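Local coordinates for protein polyporopepsin (Irpex lacteus, PDB 1WKR) that cleaves proteins with broad specificity as a pepsin-like aspartic endopeptidase and clots milk, at residues 232-237 against 289-294; 227-232 against 241-246. All blocks are in the same frame, centred on the assembly; numbering follows the deposited sequence.

Interaction 1 (232-237 against 289-294)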
ATOM      1  N   THR A 232      -0.390   5.825 -25.049  1.00  5.72           N
ATOM      2  CA  THR A 232      -1.105   7.025 -24.570  1.00  6.29           C
ATOM      3  C   THR A 232      -0.589   8.285 -25.222  1.00  5.73           C
ATOM      4  O   THR A 232      -1.314   9.300 -25.160  1.00  6.84           O
ATOM      5  CB  THR A 232      -0.921   7.179 -23.054  1.00  5.74           C
ATOM      6  OG1 THR A 232       0.479   7.338 -22.726  1.00  5.46           O
ATOM      7  CG2 THR A 232      -1.504   6.031 -22.217  1.00  5.54           C
ATOM      8  N   GLY A 233       0.597   8.282 -25.804  1.00  5.80           N
ATOM      9  CA  GLY A 233       1.235   9.476 -26.295  1.00  7.12           C
ATOM     10  C   GLY A 233       1.927  10.252 -25.217  1.00  6.64           C
ATOM     11  O   GLY A 233       2.488  11.378 -25.454  1.00  7.61           O
ATOM     12  N   ALA A 234       2.001   9.755 -23.972  1.00  6.61           N
ATOM     13  CA  ALA A 234       2.576  10.512 -22.921  1.00  6.78           C
ATOM     14  C   ALA A 234       4.066  10.807 -23.061  1.00  7.73           C
ATOM     15  O   ALA A 234       4.772   9.999 -23.693  1.00 10.37           O
ATOM     16  CB  ALA A 234       2.365   9.760 -21.577  1.00  7.43           C
ATOM     17  N   VAL A 235       4.507  11.881 -22.485  1.00  8.10           N
ATOM     18  CA  VAL A 235       5.951  12.258 -22.480  1.00  8.40           C
ATOM     19  C   VAL A 235       6.332  12.480 -21.048  1.00  9.15           C
ATOM     20  O   VAL A 235       5.561  12.798 -20.132  1.00  8.27           O
ATOM     21  CB  VAL A 235       6.172  13.468 -23.360  1.00 10.06           C
ATOM     22  CG1 VAL A 235       5.736  13.183 -24.815  1.00 10.55           C
ATOM     23  CG2 VAL A 235       5.621  14.703 -22.841  1.00 11.97           C
ATOM     24  N   ALA A 236       7.665  12.399 -20.770  1.00 10.12           N
ATOM     25  CA  ALA A 236       8.209  12.740 -19.474  1.00 11.00           C
ATOM     26  C   ALA A 236       8.041  14.133 -19.141  1.00 12.01           C
ATOM     27  O   ALA A 236       7.973  15.098 -20.030  1.00 12.67           O
ATOM     28  CB  ALA A 236       9.821  12.456 -19.529  1.00 14.54           C
ATOM     29  N   ASP A 237       7.813  14.484 -17.884  1.00 12.27           N
ATOM     30  CA  ASP A 237       7.702  15.825 -17.405  1.00 10.66           C
ATOM     31  C   ASP A 237       8.758  16.188 -16.288  1.00 15.08           C
ATOM     32  O   ASP A 237       8.658  15.516 -15.186  1.00 14.72           O
ATOM     33  CB  ASP A 237       6.258  16.075 -16.908  1.00  8.15           C
ATOM     34  CG  ASP A 237       6.117  17.433 -16.427  1.00  8.11           C
ATOM     35  OD1 ASP A 237       6.029  18.384 -17.291  1.00  7.97           O
ATOM     36  OD2 ASP A 237       6.040  17.713 -15.225  1.00 10.34           O
ATOM     37  N   VAL A 289      -2.477  17.577 -17.089  1.00  6.48           N
ATOM     38  CA  VAL A 289      -2.770  16.143 -16.804  1.00  5.31           C
ATOM     39  C   VAL A 289      -1.454  15.358 -16.592  1.00  5.57           C
ATOM     40  O   VAL A 289      -0.665  15.223 -17.531  1.00  6.71           O
ATOM     41  CB  VAL A 289      -3.519  15.536 -17.981  1.00  5.02           C
ATOM     42  CG1 VAL A 289      -3.769  14.042 -17.708  1.00  6.49           C
ATOM     43  CG2 VAL A 289      -4.875  16.244 -18.117  1.00  7.40           C
ATOM     44  N   TYR A 290      -1.282  14.820 -15.385  1.00  4.99           N
ATOM     45  CA  TYR A 290      -0.113  13.996 -15.064  1.00  5.41           C
ATOM     46  C   TYR A 290      -0.611  12.604 -14.707  1.00  4.44           C
ATOM     47  O   TYR A 290      -1.670  12.426 -14.070  1.00  5.72           O
ATOM     48  CB  TYR A 290       0.696  14.577 -13.853  1.00  5.79           C
ATOM     49  CG  TYR A 290       1.110  15.995 -14.129  1.00  5.97           C
ATOM     50  CD1 TYR A 290       2.135  16.299 -14.954  1.00  8.47           C
ATOM     51  CD2 TYR A 290       0.429  17.041 -13.510  1.00  8.55           C
ATOM     52  CE1 TYR A 290       2.543  17.666 -15.243  1.00  9.91           C
ATOM     53  CE2 TYR A 290       0.844  18.392 -13.731  1.00  9.67           C
ATOM     54  CZ  TYR A 290       1.846  18.569 -14.556  1.00  9.72           C
ATOM     55  OH  TYR A 290       2.197  19.983 -14.786  1.00 12.49           O
ATOM     56  N   LEU A 291       0.111  11.583 -15.096  1.00  4.89           N
ATOM     57  CA  LEU A 291      -0.297  10.192 -14.947  1.00  4.63           C
ATOM     58  C   LEU A 291       0.302   9.544 -13.750  1.00  4.03           C
ATOM     59  O   LEU A 291       1.463   9.816 -13.362  1.00  5.37           O
ATOM     60  CB  LEU A 291      -0.002   9.392 -16.186  1.00  5.05           C
ATOM     61  CG  LEU A 291      -0.496   9.974 -17.518  1.00  4.61           C
ATOM     62  CD1 LEU A 291      -0.210   9.040 -18.664  1.00  5.74           C
ATOM     63  CD2 LEU A 291      -1.988  10.315 -17.411  1.00  4.94           C
ATOM     64  N   ILE A 292      -0.452   8.608 -13.146  1.00  4.18           N
ATOM     65  CA  ILE A 292       0.024   7.879 -11.960  1.00  3.89           C
ATOM     66  C   ILE A 292       0.517   6.484 -12.273  1.00  4.34           C
ATOM     67  O   ILE A 292       0.891   5.771 -11.353  1.00  4.21           O
ATOM     68  CB  ILE A 292      -0.989   7.936 -10.776  1.00  4.42           C
ATOM     69  CG1 ILE A 292      -2.411   7.435 -11.145  1.00  4.55           C
ATOM     70  CG2 ILE A 292      -1.058   9.365 -10.256  1.00  4.77           C
ATOM     71  CD1 ILE A 292      -2.457   5.982 -11.547  1.00  5.11           C
ATOM     72  N   VAL A 293       0.551   6.117 -13.537  1.00  3.70           N
ATOM     73  CA  VAL A 293       1.238   4.899 -13.987  1.00  4.32           C
ATOM     74  C   VAL A 293       2.684   5.222 -14.147  1.00  4.07           C
ATOM     75  O   VAL A 293       3.026   6.171 -14.908  1.00  4.72           O
ATOM     76  CB  VAL A 293       0.604   4.347 -15.285  1.00  5.31           C
ATOM     77  CG1 VAL A 293       1.406   3.147 -15.789  1.00  5.92           C
ATOM     78  CG2 VAL A 293      -0.838   3.969 -15.027  1.00  8.33           C
ATOM     79  N   GLY A 294       3.557   4.528 -13.454  1.00  4.18           N
ATOM     80  CA  GLY A 294       5.002   4.774 -13.463  1.00  4.51           C
ATOM     81  C   GLY A 294       5.829   3.595 -13.769  1.00  4.47           C
ATOM     82  O   GLY A 294       5.300   2.472 -13.887  1.00  4.81           O
TER
HETATM   83  O   HOH W   1       4.578  20.208 -14.538  1.00 13.83           O

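Interaction 2 (227-232 against 241-246)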
ATOM      1  N   LYS A 227       5.563   0.540 -23.448  1.00  4.95           N
ATOM      2  CA  LYS A 227       4.329   0.269 -24.251  1.00  4.92           C
ATOM      3  C   LYS A 227       3.232   1.250 -23.856  1.00  5.09           C
ATOM      4  O   LYS A 227       2.462   1.728 -24.728  1.00  5.10           O
ATOM      5  CB  LYS A 227       3.829  -1.148 -24.043  1.00  5.40           C
ATOM      6  CG  LYS A 227       4.793  -2.167 -24.708  1.00  6.46           C
ATOM      7  CD  LYS A 227       4.248  -3.620 -24.451  1.00  9.62           C
ATOM      8  CE  LYS A 227       5.362  -4.579 -24.903  1.00 10.83           C
ATOM      9  NZ  LYS A 227       4.895  -5.983 -24.663  1.00 15.27           N
ATOM     10  N   TYR A 228       3.099   1.532 -22.552  1.00  4.45           N
ATOM     11  CA  TYR A 228       2.059   2.466 -22.079  1.00  4.55           C
ATOM     12  C   TYR A 228       2.330   3.897 -22.565  1.00  4.96           C
ATOM     13  O   TYR A 228       1.388   4.606 -22.979  1.00  5.14           O
ATOM     14  CB  TYR A 228       2.053   2.390 -20.575  1.00  4.82           C
ATOM     15  CG  TYR A 228       1.053   3.321 -19.912  1.00  4.63           C
ATOM     16  CD1 TYR A 228      -0.316   3.016 -19.956  1.00  5.09           C
ATOM     17  CD2 TYR A 228       1.441   4.506 -19.302  1.00  5.31           C
ATOM     18  CE1 TYR A 228      -1.266   3.850 -19.334  1.00  4.87           C
ATOM     19  CE2 TYR A 228       0.491   5.334 -18.691  1.00  4.85           C
ATOM     20  CZ  TYR A 228      -0.803   4.999 -18.691  1.00  4.81           C
ATOM     21  OH  TYR A 228      -1.702   5.860 -18.086  1.00  5.39           O
ATOM     22  N   LYS A 229       3.582   4.330 -22.492  1.00  6.22           N
ATOM     23  CA  LYS A 229       3.913   5.670 -23.005  1.00  6.97           C
ATOM     24  C   LYS A 229       3.617   5.724 -24.461  1.00  6.97           C
ATOM     25  O   LYS A 229       3.012   6.744 -24.957  1.00  8.34           O
ATOM     26  CB  LYS A 229       5.428   5.915 -22.833  1.00  8.63           C
ATOM     27  CG  LYS A 229       5.849   6.303 -21.682  0.40  4.73           C
ATOM     28  CD  LYS A 229       7.337   6.711 -21.597  0.40  3.67           C
ATOM     29  CE  LYS A 229       7.625   8.094 -22.183  0.40  5.61           C
ATOM     30  NZ  LYS A 229       9.070   8.583 -22.086  0.40  8.00           N
ATOM     31  N   LYS A 230       3.912   4.711 -25.279  1.00  6.93           N
ATOM     32  CA  LYS A 230       3.607   4.735 -26.704  1.00  9.34           C
ATOM     33  C   LYS A 230       2.138   4.788 -26.891  1.00  8.67           C
ATOM     34  O   LYS A 230       1.642   5.561 -27.771  1.00  9.88           O
ATOM     35  CB  LYS A 230       4.230   3.444 -27.344  1.00  9.03           C
ATOM     36  CG  LYS A 230       3.961   3.333 -28.821  1.00 12.67           C
ATOM     37  CD  LYS A 230       4.489   1.913 -29.342  1.00 15.97           C
ATOM     38  CE  LYS A 230       3.971   1.768 -30.813  1.00 19.28           C
ATOM     39  NZ  LYS A 230       4.526   0.472 -31.490  1.00 22.87           N
ATOM     40  N   ALA A 231       1.338   3.984 -26.191  1.00  7.17           N
ATOM     41  CA  ALA A 231      -0.109   3.828 -26.449  1.00  6.80           C
ATOM     42  C   ALA A 231      -0.825   5.117 -26.055  1.00  6.50           C
ATOM     43  O   ALA A 231      -1.846   5.467 -26.767  1.00  7.85           O
ATOM     44  CB  ALA A 231      -0.633   2.694 -25.592  1.00  7.46           C
ATOM     45  N   THR A 232      -0.390   5.825 -25.049  1.00  5.72           N
ATOM     46  CA  THR A 232      -1.105   7.025 -24.570  1.00  6.29           C
ATOM     47  C   THR A 232      -0.589   8.285 -25.222  1.00  5.73           C
ATOM     48  O   THR A 232      -1.314   9.300 -25.160  1.00  6.84           O
ATOM     49  CB  THR A 232      -0.921   7.179 -23.054  1.00  5.74           C
ATOM     50  OG1 THR A 232       0.479   7.338 -22.726  1.00  5.46           O
ATOM     51  CG2 THR A 232      -1.504   6.031 -22.217  1.00  5.54           C
ATOM     52  N   GLY A 241       8.173  14.567 -12.367  1.00  8.09           N
ATOM     53  CA  GLY A 241       8.548  13.202 -12.386  1.00  9.02           C
ATOM     54  C   GLY A 241       7.480  12.193 -12.767  1.00  8.80           C
ATOM     55  O   GLY A 241       7.630  10.979 -12.685  1.00  9.29           O
ATOM     56  N   LEU A 242       6.346  12.763 -13.292  1.00  7.65           N
ATOM     57  CA  LEU A 242       5.214  11.918 -13.815  1.00  7.10           C
ATOM     58  C   LEU A 242       5.143  12.051 -15.286  1.00  7.42           C
ATOM     59  O   LEU A 242       5.577  13.117 -15.894  1.00  7.77           O
ATOM     60  CB  LEU A 242       3.939  12.359 -13.157  1.00  7.47           C
ATOM     61  CG  LEU A 242       3.879  12.200 -11.600  1.00  7.95           C
ATOM     62  CD1 LEU A 242       2.535  12.608 -11.098  1.00 11.10           C
ATOM     63  CD2 LEU A 242       4.187  10.751 -11.181  1.00  9.74           C
ATOM     64  N   LEU A 243       4.525  11.147 -15.986  1.00  6.32           N
ATOM     65  CA  LEU A 243       4.181  11.338 -17.404  1.00  5.92           C
ATOM     66  C   LEU A 243       3.143  12.419 -17.519  1.00  6.49           C
ATOM     67  O   LEU A 243       2.336  12.616 -16.610  1.00  6.51           O
ATOM     68  CB  LEU A 243       3.604  10.058 -17.925  1.00  6.36           C
ATOM     69  CG  LEU A 243       4.572   8.900 -18.140  1.00  6.66           C
ATOM     70  CD1 LEU A 243       3.822   7.612 -18.517  1.00  8.29           C
ATOM     71  CD2 LEU A 243       5.649   9.219 -19.166  1.00  6.89           C
ATOM     72  N   ARG A 244       3.132  13.137 -18.628  1.00  7.53           N
ATOM     73  CA  ARG A 244       2.153  14.176 -18.900  1.00  6.84           C
ATOM     74  C   ARG A 244       1.462  13.899 -20.240  1.00  6.16           C
ATOM     75  O   ARG A 244       2.065  13.444 -21.189  1.00  6.16           O
ATOM     76  CB  ARG A 244       2.776  15.567 -18.931  1.00  7.66           C
ATOM     77  CG  ARG A 244       1.823  16.738 -19.069  1.00 11.26           C
ATOM     78  CD  ARG A 244       2.496  18.202 -19.149  1.00 12.50           C
ATOM     79  NE  ARG A 244       1.427  19.231 -19.643  1.00 14.31           N
ATOM     80  CZ  ARG A 244       1.013  20.252 -18.966  1.00 15.56           C
ATOM     81  NH1 ARG A 244       1.524  20.681 -17.772  1.00 17.08           N
ATOM     82  NH2 ARG A 244      -0.055  20.904 -19.415  1.00 15.77           N
ATOM     83  N   LEU A 245       0.157  14.236 -20.269  1.00  5.52           N
ATOM     84  CA  LEU A 245      -0.644  14.192 -21.497  1.00  5.45           C
ATOM     85  C   LEU A 245      -1.113  15.646 -21.811  1.00  5.69           C
ATOM     86  O   LEU A 245      -1.385  16.408 -20.962  1.00  5.92           O
ATOM     87  CB  LEU A 245      -1.942  13.350 -21.271  1.00  5.19           C
ATOM     88  CG  LEU A 245      -1.709  11.877 -20.975  1.00  4.47           C
ATOM     89  CD1 LEU A 245      -3.087  11.200 -20.854  1.00  5.00           C
ATOM     90  CD2 LEU A 245      -0.891  11.234 -22.095  1.00  6.21           C
ATOM     91  N   THR A 246      -1.255  15.856 -23.137  1.00  6.11           N
ATOM     92  CA  THR A 246      -1.988  17.057 -23.575  1.00  6.50           C
ATOM     93  C   THR A 246      -3.481  16.890 -23.335  1.00  6.89           C
ATOM     94  O   THR A 246      -4.000  15.816 -23.035  1.00  6.49           O
ATOM     95  CB  THR A 246      -1.791  17.263 -25.087  1.00  6.84           C
ATOM     96  OG1 THR A 246      -2.366  16.165 -25.801  1.00  7.54           O
ATOM     97  CG2 THR A 246      -0.296  17.405 -25.461  1.00  7.87           C
TER

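Interaction 1 (232-237 against 289-294)
Asp237 meets Tyr290 through one carboxylate oxygen: OD2 lies 3.5 Å from ring atom CE1, with the carboxylate and ring planes turned 49° apart, so the approach is oblique and neither a stack nor a hydrogen bond. Asp237 holds CG anti to its own N (chi1 -180°), which carries the carboxylate across to the tyrosine, while Tyr290 keeps CG anti to its carbonyl carbon, beside the backbone N, bringing CE1 to the carboxylate. A water donates to Asp237 OD2 at 3.0 Å; it also lies beside Tyr290 OH, but at a separation too short to be trusted. Thr240 OG1 hydrogen-bonds to the same carboxylate oxygen, and Ser285 N to the tyrosine hydroxyl. The paired CA atoms stand 8.4 Å (Asp237 with Tyr290) and 8.5 Å (Ala234 with Leu291) apart because strand 243-245 runs between the two segments, antiparallel to both, in a three-strand unit of the C-terminal lobe of the pepsin fold. Over the helix-facing side of this strand, Leu291 CD1 reaches Ala234 CB at 4.0 Å. Leu291 has CG anti to its carbonyl carbon, directing that methyl toward the alanine. Ahead of Ala234, Thr232 OG1 accepts from Ala234 N at 3.1 Å with an N-H...O angle of 156°, an ST turn that spans Gly233, whose positive phi marks the exit from helix 222-232; the same hydroxyl hydrogen-bonds to Tyr228 O one helical turn back.

Interaction 2 (227-232 against 241-246)
Helix 227-232 runs almost parallel to strand 243-245, their axes 12° apart in direction and 10.4 Å apart at closest approach, a spacing bridged by side chains. Leu243 fills much of it. Its CD1 sits in the plane of the Tyr228 ring, at its edge, 4.0 Å from CD2 of the tyrosine, and also touches Lys229 CG. The other methyl, CD2 of Leu243, is met by the aliphatic chain of Lys229, with CE at 3.8 Å; the bend of the lysine at chi3 (77°) turns CE back, keeping it as near this methyl as CG and CD are. Further along, Leu245 CD2 comes up to Thr232 O at 3.6 Å, touching the last turn of the helix, and the two side chains cross at about a right angle. Thr232 makes two contacts with Tyr228 within the helix: its CG2 lies 3.6 Å above one face of the Tyr228 ring, offset toward the rim, while its hydroxyl donates to Tyr228 O at 2.9 Å. That oxygen takes the Thr232 backbone N-H as well, the two donors reaching it from opposite faces of the carbonyl plane. Tyr228 OH is bound to Gln272 OE1, and its ring also touches Leu291 and Val293. The geometry is that of a helix laid along a small beta sheet, here helix 222-232 in the C-terminal lobe of a pepsin-like aspartic proteinase.

How the interactions relate
Interactions 1 and 2 have centres about 3 Å apart and share Thr232, where the helix gives way to the chain leading into strand 235-236. Their segments alternate along the sequence, and in the sheet strand 243-245 pairs with both 235-236 and 289-295, so it lies between them. Backbone pairs, probably hydrogen bonds, join it to both: Val235 O to Arg244 N at 2.9 Å, and Leu291 N to Leu243 O, also at 2.9 Å. Leu245 touches both Ala234 and Leu291, and Tyr228 touches Leu291, which makes the two contacts parts of one apolar cluster under the helix. Both are distant from the catalytic aspartates Asp32 and Asp212.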